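Local atomic coordinates of choline kinase (PDB entry 3MES), a protein that probably phosphorylates choline, and perhaps ethanolamine, at the expense of ATP in a magnesium-dependent reaction. Residues I228-I239 / V362-L373. Residues are numbered along the deposited sequence; the frame is centred on the assembly and turned at random.
Sequences ILEEIDQLEELI and VFTLISHITWGL. With DME (decamethonium ion), chain K.
The carbonyl O of I366, a residue whose side chain packs against L235 and I239, accepts a hydrogen bond from the backbone N of T370 at 2.9 Å. The hydroxyl of T370 turns back to the same oxygen, although its modelled separation is too short to be trusted in detail. Across the contact itself everything is apolar: branched aliphatic side chains, with the F363 ring beside them, suit a buried seam between two helical segments, since they fill it without leaving polar groups there. I239 lies obliquely over I366, with I239 CD1 3.6 Å from I366 CD1, while its other branch, CG2, leans on the F363 ring at CE1. Beside it, L238 splits its fork between two partners. L238 and V362 slide past each other in opposite directions, with CD2 of L238 3.6 Å from CG1 of V362, and L238 CD1 meets L365 CD1 at 3.7 Å, the two leucines crossing nearly at right angles. L235, its CG anti to the backbone N (chi1 -155°), sends CD2 out to meet I369 CD1 tip to tip at 3.7 Å. Helices 235-239 and 364-373 run roughly antiparallel, at 155°, the closest approach of their axes being 11.3 Å, within the helical C-terminal lobe of the kinase-like fold. Near the other end, I232 CD1 and L373 CD1 meet end to end at 3.7 Å. The helix 364-376 turns a different side to the ligand pocket: W371 lays one ring face under the quaternary ammonium methyls of decamethonium, a flat, electron-rich surface suited to a bulky cation. N300 OD1 is hydrogen-bonded to both W371 NE1 and S367 OG, the latter in plane at the indole edge.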
ATOM      1  N   ILE B 228      34.802  18.788  -2.143  1.00 33.99           N
ATOM      2  CA  ILE B 228      33.456  18.806  -1.586  1.00 33.67           C
ATOM      3  C   ILE B 228      33.261  20.010  -0.671  1.00 33.46           C
ATOM      4  O   ILE B 228      32.184  20.605  -0.634  1.00 33.41           O
ATOM      5  CB  ILE B 228      33.154  17.515  -0.802  1.00 33.71           C
ATOM      6  CG1 ILE B 228      33.142  16.311  -1.745  1.00 33.58           C
ATOM      7  CG2 ILE B 228      31.826  17.631  -0.062  1.00 33.66           C
ATOM      8  CD1 ILE B 228      32.121  16.418  -2.855  1.00 33.57           C
ATOM      9  N   LEU B 229      34.311  20.361   0.066  1.00 33.25           N
ATOM     10  CA  LEU B 229      34.275  21.512   0.960  1.00 33.00           C
ATOM     11  C   LEU B 229      34.066  22.807   0.186  1.00 32.90           C
ATOM     12  O   LEU B 229      33.477  23.755   0.700  1.00 32.93           O
ATOM     13  CB  LEU B 229      35.563  21.597   1.780  1.00 32.98           C
ATOM     14  CG  LEU B 229      35.733  20.545   2.877  1.00 32.87           C
ATOM     15  CD1 LEU B 229      37.056  20.736   3.604  1.00 32.67           C
ATOM     16  CD2 LEU B 229      34.566  20.602   3.852  1.00 32.70           C
ATOM     17  N   GLU B 230      34.555  22.843  -1.049  1.00 32.81           N
ATOM     18  CA  GLU B 230      34.381  24.010  -1.904  1.00 32.66           C
ATOM     19  C   GLU B 230      32.971  24.056  -2.479  1.00 32.42           C
ATOM     20  O   GLU B 230      32.359  25.121  -2.567  1.00 32.43           O
ATOM     21  CB  GLU B 230      35.405  24.001  -3.039  1.00 32.81           C
ATOM     22  CG  GLU B 230      36.852  23.986  -2.578  1.00 33.26           C
ATOM     23  CD  GLU B 230      37.826  24.092  -3.735  1.00 33.99           C
ATOM     24  OE1 GLU B 230      39.050  24.071  -3.488  1.00 34.44           O
ATOM     25  OE2 GLU B 230      37.368  24.195  -4.893  1.00 34.51           O
ATOM     26  N   GLU B 231      32.462  22.891  -2.870  1.00 32.13           N
ATOM     27  CA  GLU B 231      31.124  22.786  -3.442  1.00 31.83           C
ATOM     28  C   GLU B 231      30.063  23.244  -2.449  1.00 31.60           C
ATOM     29  O   GLU B 231      29.069  23.859  -2.831  1.00 31.57           O
ATOM     30  CB  GLU B 231      30.841  21.345  -3.878  1.00 31.83           C
ATOM     31  CG  GLU B 231      31.726  20.846  -5.007  1.00 31.94           C
ATOM     32  CD  GLU B 231      31.283  21.353  -6.367  1.00 32.23           C
ATOM     33  OE1 GLU B 231      30.058  21.443  -6.602  1.00 32.24           O
ATOM     34  OE2 GLU B 231      32.161  21.652  -7.203  1.00 32.18           O
ATOM     35  N   ILE B 232      30.280  22.942  -1.175  1.00 31.42           N
ATOM     36  CA  ILE B 232      29.319  23.285  -0.132  1.00 31.30           C
ATOM     37  C   ILE B 232      29.012  24.781  -0.092  1.00 31.27           C
ATOM     38  O   ILE B 232      27.890  25.185   0.211  1.00 31.26           O
ATOM     39  CB  ILE B 232      29.794  22.804   1.252  1.00 31.27           C
ATOM     40  CG1 ILE B 232      29.793  21.274   1.301  1.00 31.31           C
ATOM     41  CG2 ILE B 232      28.910  23.370   2.349  1.00 31.17           C
ATOM     42  CD1 ILE B 232      30.118  20.698   2.658  1.00 31.27           C
ATOM     43  N   ASP B 233      30.009  25.600  -0.406  1.00 31.28           N
ATOM     44  CA  ASP B 233      29.833  27.050  -0.405  1.00 31.28           C
ATOM     45  C   ASP B 233      28.787  27.498  -1.426  1.00 31.14           C
ATOM     46  O   ASP B 233      28.129  28.522  -1.240  1.00 31.13           O
ATOM     47  CB  ASP B 233      31.165  27.755  -0.676  1.00 31.38           C
ATOM     48  CG  ASP B 233      32.151  27.601   0.467  1.00 31.69           C
ATOM     49  OD1 ASP B 233      31.720  27.642   1.640  1.00 31.65           O
ATOM     50  OD2 ASP B 233      33.361  27.445   0.189  1.00 32.33           O
ATOM     51  N   GLN B 234      28.640  26.729  -2.501  1.00 30.99           N
ATOM     52  CA  GLN B 234      27.696  27.063  -3.568  1.00 30.85           C
ATOM     53  C   GLN B 234      26.377  26.322  -3.404  1.00 30.53           C
ATOM     54  O   GLN B 234      25.433  26.546  -4.159  1.00 30.41           O
ATOM     55  CB  GLN B 234      28.286  26.700  -4.932  1.00 30.96           C
ATOM     56  CG  GLN B 234      29.624  27.341  -5.248  1.00 31.83           C
ATOM     57  CD  GLN B 234      30.263  26.751  -6.496  1.00 32.96           C
ATOM     58  OE1 GLN B 234      30.932  27.453  -7.256  1.00 33.50           O
ATOM     59  NE2 GLN B 234      30.054  25.454  -6.712  1.00 32.96           N
ATOM     60  N   LEU B 235      26.320  25.439  -2.412  1.00 30.16           N
ATOM     61  CA  LEU B 235      25.220  24.489  -2.284  1.00 29.81           C
ATOM     62  C   LEU B 235      23.843  25.139  -2.188  1.00 29.54           C
ATOM     63  O   LEU B 235      22.875  24.639  -2.760  1.00 29.50           O
ATOM     64  CB  LEU B 235      25.461  23.557  -1.093  1.00 29.88           C
ATOM     65  CG  LEU B 235      24.766  22.199  -1.167  1.00 29.91           C
ATOM     66  CD1 LEU B 235      24.858  21.629  -2.573  1.00 29.91           C
ATOM     67  CD2 LEU B 235      25.365  21.239  -0.153  1.00 30.20           C
ATOM     68  N   GLU B 236      23.756  26.252  -1.467  1.00 29.24           N
ATOM     69  CA  GLU B 236      22.488  26.960  -1.314  1.00 28.92           C
ATOM     70  C   GLU B 236      22.025  27.595  -2.627  1.00 28.81           C
ATOM     71  O   GLU B 236      20.884  27.403  -3.047  1.00 28.81           O
ATOM     72  CB  GLU B 236      22.577  28.007  -0.197  1.00 28.83           C
ATOM     73  CG  GLU B 236      22.715  27.402   1.196  1.00 28.73           C
ATOM     74  CD  GLU B 236      22.599  28.430   2.313  1.00 28.45           C
ATOM     75  OE1 GLU B 236      22.098  29.547   2.058  1.00 28.18           O
ATOM     76  OE2 GLU B 236      23.003  28.115   3.454  1.00 28.00           O
ATOM     77  N   GLU B 237      22.909  28.346  -3.274  1.00 28.63           N
ATOM     78  CA  GLU B 237      22.588  28.943  -4.567  1.00 28.52           C
ATOM     79  C   GLU B 237      22.102  27.875  -5.541  1.00 28.31           C
ATOM     80  O   GLU B 237      21.187  28.108  -6.330  1.00 28.20           O
ATOM     81  CB  GLU B 237      23.804  29.669  -5.151  1.00 28.58           C
ATOM     82  CG  GLU B 237      24.207  30.934  -4.404  1.00 29.19           C
ATOM     83  CD  GLU B 237      24.796  30.645  -3.035  1.00 30.22           C
ATOM     84  OE1 GLU B 237      24.815  29.462  -2.629  1.00 30.72           O
ATOM     85  OE2 GLU B 237      25.242  31.602  -2.363  1.00 30.67           O
ATOM     86  N   LEU B 238      22.720  26.700  -5.474  1.00 28.09           N
ATOM     87  CA  LEU B 238      22.385  25.601  -6.372  1.00 28.00           C
ATOM     88  C   LEU B 238      20.964  25.080  -6.154  1.00 27.98           C
ATOM     89  O   LEU B 238      20.214  24.885  -7.111  1.00 27.94           O
ATOM     90  CB  LEU B 238      23.397  24.465  -6.219  1.00 27.98           C
ATOM     91  CG  LEU B 238      23.189  23.233  -7.098  1.00 27.80           C
ATOM     92  CD1 LEU B 238      24.449  22.383  -7.132  1.00 27.52           C
ATOM     93  CD2 LEU B 238      21.996  22.422  -6.612  1.00 27.55           C
ATOM     94  N   ILE B 239      20.598  24.858  -4.896  1.00 27.88           N
ATOM     95  CA  ILE B 239      19.267  24.357  -4.562  1.00 27.90           C
ATOM     96  C   ILE B 239      18.190  25.432  -4.682  1.00 28.01           C
ATOM     97  O   ILE B 239      17.046  25.138  -5.025  1.00 27.92           O
ATOM     98  CB  ILE B 239      19.224  23.765  -3.139  1.00 27.89           C
ATOM     99  CG1 ILE B 239      19.765  22.332  -3.134  1.00 27.87           C
ATOM    100  CG2 ILE B 239      17.800  23.777  -2.606  1.00 27.70           C
ATOM    101  CD1 ILE B 239      21.195  22.212  -3.601  1.00 27.68           C
ATOM    102  N   VAL B 362      17.604  17.666  -8.377  1.00 17.74           N
ATOM    103  CA  VAL B 362      18.553  18.591  -7.771  1.00 17.63           C
ATOM    104  C   VAL B 362      18.901  18.174  -6.345  1.00 17.37           C
ATOM    105  O   VAL B 362      20.061  18.209  -5.944  1.00 17.30           O
ATOM    106  CB  VAL B 362      17.998  20.029  -7.755  1.00 17.69           C
ATOM    107  CG1 VAL B 362      18.749  20.880  -6.738  1.00 17.91           C
ATOM    108  CG2 VAL B 362      18.070  20.642  -9.148  1.00 17.83           C
ATOM    109  N   PHE B 363      17.886  17.774  -5.585  1.00 17.16           N
ATOM    110  CA  PHE B 363      18.074  17.404  -4.187  1.00 16.95           C
ATOM    111  C   PHE B 363      18.902  16.134  -4.000  1.00 16.98           C
ATOM    112  O   PHE B 363      19.225  15.766  -2.872  1.00 17.13           O
ATOM    113  CB  PHE B 363      16.721  17.252  -3.488  1.00 16.89           C
ATOM    114  CG  PHE B 363      16.032  18.557  -3.212  1.00 16.55           C
ATOM    115  CD1 PHE B 363      16.328  19.282  -2.068  1.00 16.08           C
ATOM    116  CD2 PHE B 363      15.089  19.059  -4.093  1.00 16.18           C
ATOM    117  CE1 PHE B 363      15.697  20.486  -1.810  1.00 15.92           C
ATOM    118  CE2 PHE B 363      14.453  20.262  -3.839  1.00 15.93           C
ATOM    119  CZ  PHE B 363      14.756  20.975  -2.697  1.00 15.65           C
ATOM    120  N   THR B 364      19.243  15.462  -5.100  1.00 16.86           N
ATOM    121  CA  THR B 364      20.044  14.244  -5.016  1.00 16.76           C
ATOM    122  C   THR B 364      21.445  14.556  -4.502  1.00 16.82           C
ATOM    123  O   THR B 364      22.079  13.724  -3.844  1.00 16.82           O
ATOM    124  CB  THR B 364      20.158  13.522  -6.381  1.00 16.76           C
ATOM    125  OG1 THR B 364      20.744  14.402  -7.348  1.00 16.82           O
ATOM    126  CG2 THR B 364      18.791  13.072  -6.871  1.00 16.74           C
ATOM    127  N   LEU B 365      21.925  15.757  -4.810  1.00 16.74           N
ATOM    128  CA  LEU B 365      23.250  16.179  -4.385  1.00 16.65           C
ATOM    129  C   LEU B 365      23.274  16.420  -2.879  1.00 16.72           C
ATOM    130  O   LEU B 365      24.282  16.172  -2.215  1.00 16.72           O
ATOM    131  CB  LEU B 365      23.682  17.441  -5.139  1.00 16.62           C
ATOM    132  CG  LEU B 365      23.622  17.395  -6.672  1.00 16.30           C
ATOM    133  CD1 LEU B 365      23.975  18.748  -7.259  1.00 15.65           C
ATOM    134  CD2 LEU B 365      24.535  16.312  -7.237  1.00 15.93           C
ATOM    135  N   ILE B 366      22.158  16.902  -2.343  1.00 16.68           N
ATOM    136  CA  ILE B 366      22.046  17.118  -0.906  1.00 16.60           C
ATOM    137  C   ILE B 366      22.272  15.806  -0.157  1.00 16.63           C
ATOM    138  O   ILE B 366      22.916  15.781   0.890  1.00 16.60           O
ATOM    139  CB  ILE B 366      20.674  17.706  -0.524  1.00 16.47           C
ATOM    140  CG1 ILE B 366      20.474  19.066  -1.196  1.00 16.33           C
ATOM    141  CG2 ILE B 366      20.551  17.844   0.986  1.00 16.41           C
ATOM    142  CD1 ILE B 366      21.400  20.151  -0.687  1.00 15.12           C
ATOM    143  N   SER B 367      21.750  14.719  -0.718  1.00 16.77           N
ATOM    144  CA  SER B 367      21.859  13.394  -0.114  1.00 16.91           C
ATOM    145  C   SER B 367      23.295  12.871  -0.109  1.00 16.98           C
ATOM    146  O   SER B 367      23.787  12.400   0.919  1.00 16.98           O
ATOM    147  CB  SER B 367      20.941  12.407  -0.841  1.00 17.00           C
ATOM    148  OG  SER B 367      21.084  11.094  -0.326  1.00 17.44           O
ATOM    149  N   HIS B 368      23.964  12.958  -1.257  1.00 17.02           N
ATOM    150  CA  HIS B 368      25.343  12.484  -1.380  1.00 17.00           C
ATOM    151  C   HIS B 368      26.298  13.241  -0.464  1.00 17.10           C
ATOM    152  O   HIS B 368      27.233  12.661   0.086  1.00 17.22           O
ATOM    153  CB  HIS B 368      25.836  12.593  -2.825  1.00 16.92           C
ATOM    154  CG  HIS B 368      25.177  11.635  -3.767  1.00 16.73           C
ATOM    155  ND1 HIS B 368      25.083  10.283  -3.510  1.00 16.68           N
ATOM    156  CD2 HIS B 368      24.601  11.828  -4.976  1.00 16.35           C
ATOM    157  CE1 HIS B 368      24.465   9.689  -4.515  1.00 16.39           C
ATOM    158  NE2 HIS B 368      24.163  10.604  -5.418  1.00 16.01           N
ATOM    159  N   ILE B 369      26.077  14.540  -0.316  1.00 17.26           N
ATOM    160  CA  ILE B 369      26.947  15.353   0.523  1.00 17.40           C
ATOM    161  C   ILE B 369      26.658  15.129   2.003  1.00 17.51           C
ATOM    162  O   ILE B 369      27.574  14.994   2.810  1.00 17.52           O
ATOM    163  CB  ILE B 369      26.821  16.849   0.188  1.00 17.40           C
ATOM    164  CG1 ILE B 369      27.728  17.199  -0.996  1.00 17.67           C
ATOM    165  CG2 ILE B 369      27.184  17.699   1.398  1.00 17.22           C
ATOM    166  CD1 ILE B 369      27.709  18.665  -1.373  1.00 17.69           C
ATOM    167  N   THR B 370      25.377  15.086   2.348  1.00 17.72           N
ATOM    168  CA  THR B 370      24.965  14.894   3.730  1.00 17.93           C
ATOM    169  C   THR B 370      25.532  13.599   4.304  1.00 18.14           C
ATOM    170  O   THR B 370      26.241  13.607   5.307  1.00 18.14           O
ATOM    171  CB  THR B 370      23.426  14.876   3.856  1.00 17.89           C
ATOM    172  OG1 THR B 370      22.888  16.112   3.361  1.00 17.75           O
ATOM    173  CG2 THR B 370      23.008  14.687   5.307  1.00 17.55           C
ATOM    174  N   TRP B 371      25.226  12.484   3.658  1.00 18.55           N
ATOM    175  CA  TRP B 371      25.644  11.190   4.172  1.00 18.98           C
ATOM    176  C   TRP B 371      27.146  10.974   4.029  1.00 19.33           C
ATOM    177  O   TRP B 371      27.733  10.149   4.732  1.00 19.17           O
ATOM    178  CB  TRP B 371      24.844  10.069   3.516  1.00 18.91           C
ATOM    179  CG  TRP B 371      23.396  10.130   3.883  1.00 19.09           C
ATOM    180  CD1 TRP B 371      22.340  10.331   3.040  1.00 18.90           C
ATOM    181  CD2 TRP B 371      22.843  10.012   5.200  1.00 19.00           C
ATOM    182  NE1 TRP B 371      21.166  10.331   3.751  1.00 18.99           N
ATOM    183  CE2 TRP B 371      21.446  10.138   5.079  1.00 18.81           C
ATOM    184  CE3 TRP B 371      23.394   9.807   6.468  1.00 18.83           C
ATOM    185  CZ2 TRP B 371      20.592  10.067   6.178  1.00 18.98           C
ATOM    186  CZ3 TRP B 371      22.544   9.737   7.559  1.00 19.06           C
ATOM    187  CH2 TRP B 371      21.158   9.867   7.406  1.00 18.95           C
ATOM    188  N   GLY B 372      27.764  11.726   3.122  1.00 19.73           N
ATOM    189  CA  GLY B 372      29.215  11.731   3.008  1.00 20.24           C
ATOM    190  C   GLY B 372      29.849  12.321   4.257  1.00 20.66           C
ATOM    191  O   GLY B 372      30.637  11.665   4.937  1.00 20.77           O
ATOM    192  N   LEU B 373      29.500  13.566   4.561  1.00 20.97           N
ATOM    193  CA  LEU B 373      30.007  14.224   5.758  1.00 21.36           C
ATOM    194  C   LEU B 373      29.628  13.430   7.004  1.00 21.72           C
ATOM    195  O   LEU B 373      30.425  13.297   7.933  1.00 21.86           O
ATOM    196  CB  LEU B 373      29.460  15.648   5.859  1.00 21.26           C
ATOM    197  CG  LEU B 373      29.724  16.569   4.671  1.00 21.12           C
ATOM    198  CD1 LEU B 373      29.083  17.932   4.901  1.00 20.72           C
ATOM    199  CD2 LEU B 373      31.220  16.704   4.415  1.00 20.39           C
TER
HETATM  200  N1  DME K 427      23.000  -4.568   8.352  1.00 35.08           N
HETATM  201  C2  DME K 427      24.149  -4.008   9.084  1.00 34.56           C
HETATM  202  C3  DME K 427      23.988  -2.490   9.220  1.00 34.08           C
HETATM  203  C4  DME K 427      25.314  -1.831   9.619  1.00 33.74           C
HETATM  204  C5  DME K 427      25.152  -0.320   9.820  1.00 33.38           C
HETATM  205  C6  DME K 427      24.893   0.399   8.491  1.00 32.78           C
HETATM  206  C7  DME K 427      26.035   1.359   8.142  1.00 32.13           C
HETATM  207  C8  DME K 427      25.531   2.797   8.011  1.00 31.75           C
HETATM  208  C9  DME K 427      25.183   3.144   6.561  1.00 31.30           C
HETATM  209  C10 DME K 427      23.895   3.970   6.492  1.00 30.85           C
HETATM  210  C11 DME K 427      23.954   4.982   5.347  1.00 30.49           C
HETATM  211  N12 DME K 427      22.747   5.824   5.356  1.00 30.30           N
HETATM  212  C13 DME K 427      23.451  -5.668   7.483  1.00 34.83           C
HETATM  213  C14 DME K 427      22.014  -5.078   9.318  1.00 34.96           C
HETATM  214  C15 DME K 427      22.386  -3.517   7.523  1.00 34.87           C
HETATM  215  C16 DME K 427      21.545   4.984   5.256  1.00 30.11           C
HETATM  216  C17 DME K 427      22.702   6.593   6.608  1.00 29.74           C
HETATM  217  C18 DME K 427      22.791   6.739   4.202  1.00 30.07           C